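Local structure of beta-galactosidase (Trichoderma reesei, 3OG2) at residues 328-333 with 926-931; 337-342 with 936-941; 839-844 with 920-925. The protein probably hydrolyses terminal non-reducing beta-D-galactose residues of beta-D-galactosides, as a secreted glycoprotein of glycoside hydrolase family 35. All blocks are in the same frame, centred on the assembly; numbering follows the deposited sequence.

Contact 1 of 3, residues 328-333 with 926-931. With NAG (2-acetamido-2-deoxy-beta-D-glucopyranose), chain C.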
loop_
_atom_site.group_PDB
_atom_site.type_symbol
_atom_site.label_atom_id
_atom_site.label_comp_id
_atom_site.label_asym_id
_atom_site.label_seq_id
_atom_site.Cartn_x
_atom_site.Cartn_y
_atom_site.Cartn_z
ATOM N N THR A 328 -5.711 -4.553 -0.862
ATOM C CA THR A 328 -6.898 -4.606 -1.693
ATOM C C THR A 328 -8.022 -3.774 -1.107
ATOM O O THR A 328 -8.245 -3.818 0.131
ATOM C CB THR A 328 -7.379 -6.079 -1.766
ATOM O OG1 THR A 328 -6.245 -6.867 -2.267
ATOM C CG2 THR A 328 -8.525 -6.262 -2.726
ATOM N N ASN A 329 -8.745 -3.054 -1.964
ATOM C CA ASN A 329 -9.949 -2.334 -1.530
ATOM C C ASN A 329 -11.132 -3.311 -1.498
ATOM O O ASN A 329 -12.103 -3.147 -2.306
ATOM C CB ASN A 329 -10.226 -1.176 -2.490
ATOM C CG ASN A 329 -9.079 -0.216 -2.576
ATOM O OD1 ASN A 329 -8.540 0.213 -1.542
ATOM N ND2 ASN A 329 -8.636 0.099 -3.799
ATOM N N TRP A 330 -11.073 -4.303 -0.631
ATOM C CA TRP A 330 -12.174 -5.249 -0.516
ATOM C C TRP A 330 -13.365 -4.578 0.112
ATOM O O TRP A 330 -13.288 -3.500 0.731
ATOM C CB TRP A 330 -11.666 -6.484 0.299
ATOM C CG TRP A 330 -11.405 -6.079 1.730
ATOM C CD1 TRP A 330 -10.272 -5.535 2.254
ATOM C CD2 TRP A 330 -12.355 -6.194 2.804
ATOM N NE1 TRP A 330 -10.458 -5.302 3.588
ATOM C CE2 TRP A 330 -11.725 -5.680 3.962
ATOM C CE3 TRP A 330 -13.682 -6.645 2.900
ATOM C CZ2 TRP A 330 -12.363 -5.626 5.205
ATOM C CZ3 TRP A 330 -14.308 -6.593 4.133
ATOM C CH2 TRP A 330 -13.655 -6.095 5.235
ATOM N N GLY A 331 -14.536 -5.219 -0.042
ATOM C CA GLY A 331 -15.715 -4.782 0.737
ATOM C C GLY A 331 -16.073 -3.317 0.537
ATOM O O GLY A 331 -16.464 -2.665 1.500
ATOM N N ASN A 332 -15.980 -2.793 -0.674
ATOM C CA ASN A 332 -16.366 -1.417 -0.995
ATOM C C ASN A 332 -15.576 -0.390 -0.198
ATOM O O ASN A 332 -16.038 0.785 -0.112
ATOM C CB ASN A 332 -17.870 -1.206 -0.769
ATOM C CG ASN A 332 -18.675 -2.172 -1.606
ATOM O OD1 ASN A 332 -18.534 -2.213 -2.848
ATOM N ND2 ASN A 332 -19.545 -2.895 -0.929
ATOM N N LEU A 333 -14.406 -0.711 0.342
ATOM C CA LEU A 333 -13.766 0.336 1.206
ATOM C C LEU A 333 -13.157 1.427 0.368
ATOM O O LEU A 333 -12.821 2.468 0.956
ATOM C CB LEU A 333 -12.775 -0.318 2.178
ATOM C CG LEU A 333 -11.484 -0.888 1.602
ATOM C CD1 LEU A 333 -10.385 0.174 1.474
ATOM C CD2 LEU A 333 -10.938 -1.988 2.524
ATOM N N PHE A 926 -16.820 -12.326 1.918
ATOM C CA PHE A 926 -16.103 -11.067 1.706
ATOM C C PHE A 926 -16.188 -10.622 0.259
ATOM O O PHE A 926 -15.878 -11.419 -0.641
ATOM C CB PHE A 926 -14.627 -11.264 2.041
ATOM C CG PHE A 926 -14.372 -11.422 3.554
ATOM C CD1 PHE A 926 -14.459 -12.643 4.188
ATOM C CD2 PHE A 926 -14.045 -10.256 4.277
ATOM C CE1 PHE A 926 -14.210 -12.750 5.566
ATOM C CE2 PHE A 926 -13.778 -10.371 5.631
ATOM C CZ PHE A 926 -13.873 -11.587 6.267
ATOM N N GLN A 927 -16.585 -9.377 0.053
ATOM C CA GLN A 927 -16.586 -8.897 -1.367
ATOM C C GLN A 927 -15.161 -8.543 -1.736
ATOM O O GLN A 927 -14.505 -7.779 -1.058
ATOM C CB GLN A 927 -17.548 -7.733 -1.505
ATOM C CG GLN A 927 -17.869 -7.430 -2.981
ATOM C CD GLN A 927 -17.127 -6.178 -3.382
ATOM O OE1 GLN A 927 -15.939 -6.225 -3.716
ATOM N NE2 GLN A 927 -17.819 -5.038 -3.349
ATOM N N TYR A 928 -14.655 -9.199 -2.776
ATOM C CA TYR A 928 -13.274 -9.107 -3.204
ATOM C C TYR A 928 -13.164 -8.695 -4.657
ATOM O O TYR A 928 -12.156 -8.980 -5.326
ATOM C CB TYR A 928 -12.491 -10.428 -2.885
ATOM C CG TYR A 928 -11.516 -10.175 -1.735
ATOM C CD1 TYR A 928 -10.263 -9.694 -1.970
ATOM C CD2 TYR A 928 -11.916 -10.429 -0.409
ATOM C CE1 TYR A 928 -9.389 -9.473 -0.883
ATOM C CE2 TYR A 928 -11.065 -10.195 0.688
ATOM C CZ TYR A 928 -9.796 -9.718 0.422
ATOM O OH TYR A 928 -8.966 -9.480 1.495
ATOM N N GLY A 929 -14.193 -8.021 -5.174
ATOM C CA GLY A 929 -13.985 -7.516 -6.544
ATOM C C GLY A 929 -15.268 -6.870 -7.092
ATOM O O GLY A 929 -16.394 -7.411 -6.935
ATOM N N LYS A 930 -15.068 -5.740 -7.726
ATOM C CA LYS A 930 -16.066 -5.106 -8.533
ATOM C C LYS A 930 -15.454 -5.082 -9.932
ATOM O O LYS A 930 -14.455 -4.467 -10.202
ATOM C CB LYS A 930 -16.337 -3.667 -8.006
ATOM C CG LYS A 930 -17.401 -2.963 -8.836
ATOM C CD LYS A 930 -18.011 -1.757 -8.108
ATOM C CE LYS A 930 -19.143 -2.142 -7.184
ATOM N NZ LYS A 930 -19.850 -0.982 -6.562
ATOM N N TYR A 931 -16.128 -5.804 -10.826
ATOM C CA TYR A 931 -15.694 -5.965 -12.204
ATOM C C TYR A 931 -16.648 -5.196 -13.091
ATOM O O TYR A 931 -17.856 -5.371 -12.994
ATOM C CB TYR A 931 -15.755 -7.465 -12.567
ATOM C CG TYR A 931 -15.358 -7.716 -14.015
ATOM C CD1 TYR A 931 -14.009 -7.651 -14.362
ATOM C CD2 TYR A 931 -16.300 -7.983 -14.981
ATOM C CE1 TYR A 931 -13.619 -7.866 -15.688
ATOM C CE2 TYR A 931 -15.972 -8.221 -16.322
ATOM C CZ TYR A 931 -14.616 -8.157 -16.640
ATOM O OH TYR A 931 -14.209 -8.375 -17.940
HETATM C C1 NAG C . -12.952 -4.938 -21.879
HETATM C C2 NAG C . -12.363 -3.879 -20.930
HETATM C C3 NAG C . -12.970 -2.519 -21.304
HETATM C C4 NAG C . -12.705 -2.186 -22.779
HETATM C C5 NAG C . -13.139 -3.378 -23.667
HETATM C C6 NAG C . -12.745 -3.171 -25.126
HETATM C C7 NAG C . -11.920 -4.644 -18.652
HETATM C C8 NAG C . -12.546 -5.267 -17.411
HETATM N N2 NAG C . -12.781 -4.226 -19.564
HETATM O O3 NAG C . -12.436 -1.529 -20.442
HETATM O O4 NAG C . -13.533 -1.093 -23.139
HETATM O O5 NAG C . -12.572 -4.584 -23.199
HETATM O O6 NAG C . -13.422 -4.193 -25.889
HETATM O O7 NAG C . -10.713 -4.594 -18.805
HETATM O O HOH W 1 -14.691 -3.923 -3.107
HETATM O O HOH W 2 -20.539 -5.414 -2.029
HETATM O O HOH W 3 -17.601 -0.214 -4.520
HETATM O O HOH W 4 -20.939 -2.587 -4.473
#
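Trp330 meets Phe926 and Tyr928 in a buried aromatic cluster. The edge of Phe926 points toward the face of the six-membered ring of Trp330 in an offset edge-to-face pair, with centroids 5.5 Å apart and planes at 64°. Tyr928 is engaged differently. Trp330 CB sits over the centre of its ring, 3.7 Å from the Tyr928 ring centroid, in a CH-pi contact. The indole and the Tyr928 ring run nearly parallel but are slid apart and barely overlap. The chi1 of Trp330, 68°, sets CG between the backbone N and the carbonyl carbon, and the indole swings over toward Phe926. Beyond the cluster, Trp330 NE1 is bonded to Phe50 O. Thr328 CG2 adds an apolar touch on Tyr928 CE1 at 3.8 Å.

One backbone hydrogen bond joins the segments, from Gly331 N to Gln927 O at 2.8 Å. Gln927 bends at chi2, and its OE1 accepts from Gly929 N within the strand.

Several waters also bridge the segments. One donates to Asn329 O and Gln927 OE1 and accepts from Asn332 N. Two more donate to Asn332 OD1 and accept from Lys930 NZ, which also forms a salt bridge with Asp783. A fourth joins Asn332 ND2 to Gln927 NE2. Asn332 ND2 also donates to Leu840 O.

The type I' turn from Trp330 to Leu333 belongs to a loop of the family 35 TIM-barrel region. It packs on strand 926-932, at the edge of a five-stranded antiparallel sheet. There Tyr928, which meets Trp330, forms a classic beta bulge with Gly929 opposite Leu921.

Contact 2 of 3, residues 337-342 with 936-941. With NAG (2-acetamido-2-deoxy-beta-D-glucopyranose), chain C.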
loop_
_atom_site.group_PDB
_atom_site.type_symbol
_atom_site.label_atom_id
_atom_site.label_comp_id
_atom_site.label_asym_id
_atom_site.label_seq_id
_atom_site.Cartn_x
_atom_site.Cartn_y
_atom_site.Cartn_z
ATOM N N GLY A 337 -12.365 7.026 -7.261
ATOM C CA GLY A 337 -11.191 7.301 -8.102
ATOM C C GLY A 337 -10.248 6.131 -8.276
ATOM O O GLY A 337 -9.164 6.324 -8.884
ATOM N N GLY A 338 -10.612 4.984 -7.714
ATOM C CA GLY A 338 -9.869 3.744 -7.859
ATOM C C GLY A 338 -10.872 2.603 -7.971
ATOM O O GLY A 338 -12.078 2.794 -7.892
ATOM N N TYR A 339 -10.313 1.413 -8.161
ATOM C CA TYR A 339 -11.109 0.197 -8.323
ATOM C C TYR A 339 -10.713 -0.781 -7.241
ATOM O O TYR A 339 -10.253 -0.372 -6.174
ATOM C CB TYR A 339 -11.034 -0.287 -9.775
ATOM C CG TYR A 339 -9.655 -0.410 -10.344
ATOM C CD1 TYR A 339 -9.040 0.676 -11.039
ATOM C CD2 TYR A 339 -8.932 -1.614 -10.201
ATOM C CE1 TYR A 339 -7.748 0.523 -11.554
ATOM C CE2 TYR A 339 -7.650 -1.731 -10.723
ATOM C CZ TYR A 339 -7.074 -0.654 -11.391
ATOM O OH TYR A 339 -5.813 -0.796 -11.914
ATOM N N THR A 340 -10.952 -2.091 -7.426
ATOM C CA THR A 340 -10.752 -2.994 -6.279
ATOM C C THR A 340 -9.298 -3.098 -5.892
ATOM O O THR A 340 -8.944 -3.050 -4.711
ATOM C CB THR A 340 -11.272 -4.410 -6.595
ATOM O OG1 THR A 340 -12.601 -4.300 -7.065
ATOM C CG2 THR A 340 -11.276 -5.200 -5.290
ATOM N N SER A 341 -8.397 -3.280 -6.848
ATOM C CA SER A 341 -7.016 -3.448 -6.472
ATOM C C SER A 341 -6.419 -2.177 -5.876
ATOM O O SER A 341 -6.636 -1.072 -6.366
ATOM C CB SER A 341 -6.236 -3.830 -7.767
ATOM O OG SER A 341 -4.829 -3.992 -7.448
ATOM N N TYR A 342 -5.552 -2.336 -4.864
ATOM C CA TYR A 342 -4.683 -1.224 -4.431
ATOM C C TYR A 342 -3.228 -1.720 -4.506
ATOM O O TYR A 342 -2.378 -1.380 -3.697
ATOM C CB TYR A 342 -4.979 -0.753 -3.030
ATOM C CG TYR A 342 -4.579 0.692 -2.727
ATOM C CD1 TYR A 342 -4.966 1.779 -3.528
ATOM C CD2 TYR A 342 -3.780 0.951 -1.619
ATOM C CE1 TYR A 342 -4.578 3.092 -3.219
ATOM C CE2 TYR A 342 -3.399 2.280 -1.276
ATOM C CZ TYR A 342 -3.811 3.310 -2.112
ATOM O OH TYR A 342 -3.433 4.568 -1.717
ATOM N N GLY A 936 -13.319 -1.293 -16.999
ATOM C CA GLY A 936 -11.999 -1.827 -16.703
ATOM C C GLY A 936 -11.240 -0.991 -15.695
ATOM O O GLY A 936 -11.787 -0.056 -15.085
ATOM N N PRO A 937 -9.945 -1.248 -15.488
ATOM C CA PRO A 937 -9.150 -2.208 -16.275
ATOM C C PRO A 937 -8.989 -3.563 -15.621
ATOM O O PRO A 937 -8.332 -4.459 -16.191
ATOM C CB PRO A 937 -7.766 -1.519 -16.268
ATOM C CG PRO A 937 -7.699 -0.977 -14.867
ATOM C CD PRO A 937 -9.091 -0.491 -14.526
ATOM N N GLN A 938 -9.526 -3.739 -14.399
ATOM C CA GLN A 938 -9.175 -4.997 -13.691
ATOM C C GLN A 938 -9.886 -6.247 -14.197
ATOM O O GLN A 938 -11.121 -6.252 -14.255
ATOM C CB GLN A 938 -9.462 -4.790 -12.190
ATOM C CG GLN A 938 -8.920 -5.972 -11.355
ATOM C CD GLN A 938 -8.910 -5.675 -9.881
ATOM O OE1 GLN A 938 -9.483 -4.667 -9.391
ATOM N NE2 GLN A 938 -8.251 -6.549 -9.124
ATOM N N THR A 939 -9.107 -7.271 -14.502
ATOM C CA THR A 939 -9.676 -8.568 -14.882
ATOM C C THR A 939 -9.239 -9.662 -13.919
ATOM O O THR A 939 -9.868 -10.710 -13.844
ATOM C CB THR A 939 -9.232 -8.994 -16.299
ATOM O OG1 THR A 939 -7.788 -8.882 -16.403
ATOM C CG2 THR A 939 -9.863 -8.115 -17.386
ATOM N N GLU A 940 -8.153 -9.438 -13.154
ATOM C CA GLU A 940 -7.591 -10.461 -12.254
ATOM C C GLU A 940 -7.731 -9.961 -10.833
ATOM O O GLU A 940 -7.229 -8.851 -10.495
ATOM C CB GLU A 940 -6.141 -10.713 -12.649
ATOM C CG GLU A 940 -5.436 -11.639 -11.641
ATOM C CD GLU A 940 -4.176 -12.250 -12.174
ATOM O OE1 GLU A 940 -3.762 -12.000 -13.322
ATOM O OE2 GLU A 940 -3.560 -13.039 -11.416
ATOM N N PHE A 941 -8.390 -10.742 -9.981
ATOM C CA PHE A 941 -8.794 -10.382 -8.616
ATOM C C PHE A 941 -8.117 -11.292 -7.614
ATOM O O PHE A 941 -8.615 -12.408 -7.398
ATOM C CB PHE A 941 -10.347 -10.476 -8.466
ATOM C CG PHE A 941 -10.990 -9.404 -9.339
ATOM C CD1 PHE A 941 -11.273 -9.602 -10.668
ATOM C CD2 PHE A 941 -11.299 -8.143 -8.767
ATOM C CE1 PHE A 941 -11.885 -8.598 -11.455
ATOM C CE2 PHE A 941 -11.936 -7.154 -9.533
ATOM C CZ PHE A 941 -12.207 -7.369 -10.862
HETATM C C1 NAG C . -12.952 -4.938 -21.879
HETATM C C2 NAG C . -12.363 -3.879 -20.930
HETATM C C3 NAG C . -12.970 -2.519 -21.304
HETATM C C4 NAG C . -12.705 -2.186 -22.779
HETATM C C5 NAG C . -13.139 -3.378 -23.667
HETATM C C6 NAG C . -12.745 -3.171 -25.126
HETATM C C7 NAG C . -11.920 -4.644 -18.652
HETATM C C8 NAG C . -12.546 -5.267 -17.411
HETATM N N2 NAG C . -12.781 -4.226 -19.564
HETATM O O3 NAG C . -12.436 -1.529 -20.442
HETATM O O4 NAG C . -13.533 -1.093 -23.139
HETATM O O5 NAG C . -12.572 -4.584 -23.199
HETATM O O6 NAG C . -13.422 -4.193 -25.889
HETATM O O7 NAG C . -10.713 -4.594 -18.805
HETATM O O HOH W 5 -11.872 -3.417 -10.151
#
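Tyr339 presents two different sides to Pro937 and Gln938. Pro937 CD lies over one face of the tyrosine ring in a CH-pi contact, nearer the rim than the centre, and comes within 3.4 Å of Tyr339 CE1. A cis peptide bond precedes this proline. At the ring edge, Gln938 OE1 approaches Tyr339 CD2 at 3.2 Å, with the amide and ring planes 66° apart. The phenol OH is hydrogen-bonded to Asp285.

The Gln938 side chain is extended. With CG anti to the backbone N (chi1 -171°), it carries the amide across to 337-342. There OE1 takes a hydrogen bond from Ser341 N at 3.1 Å, the donor tilted 26° from the carbonyl plane. A water also donates to OE1 and accepts from Thr340 N. The other end of the amide, NE2, donates to Glu940 O at 2.9 Å in a nearly straight bond. These bonds at both ends fix the amide's rotation.

Thr340 crosses Phe941 at about a right angle, with its OG1 at the ring edge, 3.8 Å from Phe941 CE2. That hydroxyl is hydrogen-bonded to Lys930 N, while Ser341 OG pairs with Glu350.

This is an interface between the TIM barrel, through a loop following strand 318-321, and an all-beta domain, through the loop leading into strand 940-943. The 936-939 side lies against an N-acetylglucosamine of a glycan attached to the protein.

Contact 3 of 3, residues 839-844 with 920-925; sequences PLNEGG and LLYVNG
This is a small buried polar contact between the loop ahead of helix 846-850 and the end of strand 917-923 with the turn that follows. It rests on one direct hydrogen bond. Asn841 ND2 donates to Gly925 O at 2.9 Å, with an N-H...O angle of 157°. The bond lies in the carbonyl plane, and Gly925 O is also close to the plane of the Asn841 amide. At chi1 -174° the Asn841 amide is swung away from its own backbone N, out toward the turn. At the other branch of the amide, OD1 accepts from Gln927 N. The amide thus meets the backbone on both flanks of Phe926, which fixes its rotation.

Strands 917-923 and 926-932 are antiparallel neighbours in a five-stranded sheet, and 924-925 is the tight connection of this beta hairpin. Asn841 therefore grips the hairpin where it turns back. Gly925 has a positive phi of 88°, a backbone shape that suits glycine. A leucine in place of Asn841 would probably leave Gly925 O and Gln927 N without their side-chain partner and loosen the loop from the hairpin.

Tyr922 supplies the second touch. Its OH comes within 3.4 Å of Asn841 O and 3.9 Å of Glu842 CA. The stronger polar partner of that hydroxyl is Glu848, which also accepts from Gly843 N. Asn841 ND2 lies at the edge of the Tyr922 ring, 4.1 Å from CE1. The Glu842 carboxylate forms a salt bridge with Arg999.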
loop_
_atom_site.group_PDB
_atom_site.type_symbol
_atom_site.label_atom_id
_atom_site.label_comp_id
_atom_site.label_asym_id
_atom_site.label_seq_id
_atom_site.Cartn_x
_atom_site.Cartn_y
_atom_site.Cartn_z
ATOM N N PRO A 839 -18.931 -2.514 8.093
ATOM C CA PRO A 839 -20.070 -1.712 7.668
ATOM C C PRO A 839 -20.159 -1.506 6.152
ATOM O O PRO A 839 -21.205 -1.011 5.724
ATOM C CB PRO A 839 -19.834 -0.335 8.352
ATOM C CG PRO A 839 -18.334 -0.290 8.603
ATOM C CD PRO A 839 -17.914 -1.722 8.863
ATOM N N LEU A 840 -19.126 -1.784 5.369
ATOM C CA LEU A 840 -19.127 -1.421 3.941
ATOM C C LEU A 840 -19.202 -2.658 3.043
ATOM O O LEU A 840 -19.513 -2.510 1.858
ATOM C CB LEU A 840 -17.872 -0.623 3.587
ATOM C CG LEU A 840 -17.653 0.626 4.468
ATOM C CD1 LEU A 840 -16.438 1.384 3.980
ATOM C CD2 LEU A 840 -18.898 1.526 4.443
ATOM N N ASN A 841 -18.985 -3.860 3.593
ATOM C CA ASN A 841 -18.853 -5.049 2.753
ATOM C C ASN A 841 -20.024 -5.307 1.824
ATOM O O ASN A 841 -19.813 -5.675 0.663
ATOM C CB ASN A 841 -18.580 -6.261 3.700
ATOM C CG ASN A 841 -18.282 -7.537 2.909
ATOM O OD1 ASN A 841 -17.286 -7.560 2.166
ATOM N ND2 ASN A 841 -19.110 -8.556 3.076
ATOM N N GLU A 842 -21.247 -5.143 2.367
ATOM C CA GLU A 842 -22.449 -5.376 1.588
ATOM C C GLU A 842 -23.065 -4.118 1.017
ATOM O O GLU A 842 -23.172 -3.128 1.753
ATOM C CB GLU A 842 -23.636 -5.798 2.458
ATOM C CG GLU A 842 -23.377 -7.021 3.185
ATOM C CD GLU A 842 -24.481 -7.483 4.134
ATOM O OE1 GLU A 842 -25.662 -7.034 4.284
ATOM O OE2 GLU A 842 -24.036 -8.462 4.773
ATOM N N GLY A 843 -23.518 -4.190 -0.211
ATOM C CA GLY A 843 -24.414 -3.153 -0.727
ATOM C C GLY A 843 -25.874 -3.579 -0.594
ATOM O O GLY A 843 -26.207 -4.469 0.231
ATOM N N GLY A 844 -26.733 -2.956 -1.422
ATOM C CA GLY A 844 -28.174 -3.092 -1.268
ATOM C C GLY A 844 -28.802 -4.110 -2.221
ATOM O O GLY A 844 -30.041 -4.134 -2.241
ATOM N N LEU A 920 -19.917 -8.567 -9.179
ATOM C CA LEU A 920 -19.318 -8.534 -7.851
ATOM C C LEU A 920 -18.811 -9.956 -7.537
ATOM O O LEU A 920 -19.529 -10.917 -7.784
ATOM C CB LEU A 920 -20.317 -8.116 -6.789
ATOM C CG LEU A 920 -20.943 -6.745 -6.982
ATOM C CD1 LEU A 920 -22.096 -6.566 -6.019
ATOM C CD2 LEU A 920 -19.868 -5.679 -6.695
ATOM N N LEU A 921 -17.612 -10.000 -6.978
ATOM C CA LEU A 921 -16.986 -11.269 -6.595
ATOM C C LEU A 921 -17.029 -11.406 -5.067
ATOM O O LEU A 921 -16.557 -10.477 -4.389
ATOM C CB LEU A 921 -15.533 -11.304 -7.100
ATOM C CG LEU A 921 -14.725 -12.506 -6.633
ATOM C CD1 LEU A 921 -15.216 -13.823 -7.251
ATOM C CD2 LEU A 921 -13.257 -12.265 -7.026
ATOM N N TYR A 922 -17.535 -12.486 -4.533
ATOM C CA TYR A 922 -17.523 -12.764 -3.115
ATOM C C TYR A 922 -16.760 -14.044 -2.864
ATOM O O TYR A 922 -16.878 -15.009 -3.624
ATOM C CB TYR A 922 -18.936 -12.909 -2.629
ATOM C CG TYR A 922 -19.660 -11.612 -2.396
ATOM C CD1 TYR A 922 -19.586 -11.116 -1.087
ATOM C CD2 TYR A 922 -20.427 -10.890 -3.291
ATOM C CE1 TYR A 922 -20.163 -9.973 -0.597
ATOM C CE2 TYR A 922 -21.028 -9.686 -2.787
ATOM C CZ TYR A 922 -20.895 -9.245 -1.508
ATOM O OH TYR A 922 -21.520 -8.087 -1.007
ATOM N N VAL A 923 -15.974 -14.018 -1.820
ATOM C CA VAL A 923 -15.266 -15.228 -1.359
ATOM C C VAL A 923 -15.526 -15.389 0.132
ATOM O O VAL A 923 -15.105 -14.529 0.913
ATOM C CB VAL A 923 -13.778 -15.165 -1.660
ATOM C CG1 VAL A 923 -13.119 -16.427 -1.074
ATOM C CG2 VAL A 923 -13.559 -15.019 -3.164
ATOM N N ASN A 924 -16.186 -16.435 0.552
ATOM C CA ASN A 924 -16.535 -16.702 1.927
ATOM C C ASN A 924 -17.136 -15.482 2.596
ATOM O O ASN A 924 -16.888 -15.149 3.753
ATOM C CB ASN A 924 -15.296 -17.195 2.707
ATOM C CG ASN A 924 -14.863 -18.551 2.165
ATOM O OD1 ASN A 924 -15.711 -19.374 1.797
ATOM N ND2 ASN A 924 -13.573 -18.818 2.090
ATOM N N GLY A 925 -18.003 -14.841 1.813
ATOM C CA GLY A 925 -18.805 -13.722 2.314
ATOM C C GLY A 925 -18.120 -12.358 2.181
ATOM O O GLY A 925 -18.810 -11.338 2.349
#

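From the N terminus, the chain first lays down 328-333 and 337-342, neighbouring parts of one loop after strand 318-321 of the TIM barrel. Some 500 residues later comes 839-844, and 920-925 closes contact 3, the first closure. Next 926-931 closes contact 1 and 936-941 closes contact 2. These two closures cross, and contact 3 is nested inside both. Asn329 links contacts 1 and 2, its N and ND2 probably hydrogen-bonded to Thr340 O and Tyr339 O. Contacts 1 and 3 share neighbouring strands, with Tyr928 N probably bonded to Leu921 O. Contacts 1 and 2 tie the barrel loop to the all-beta domain; contact 3 ties the loop before helix 846-850 to the sheet of contact 1.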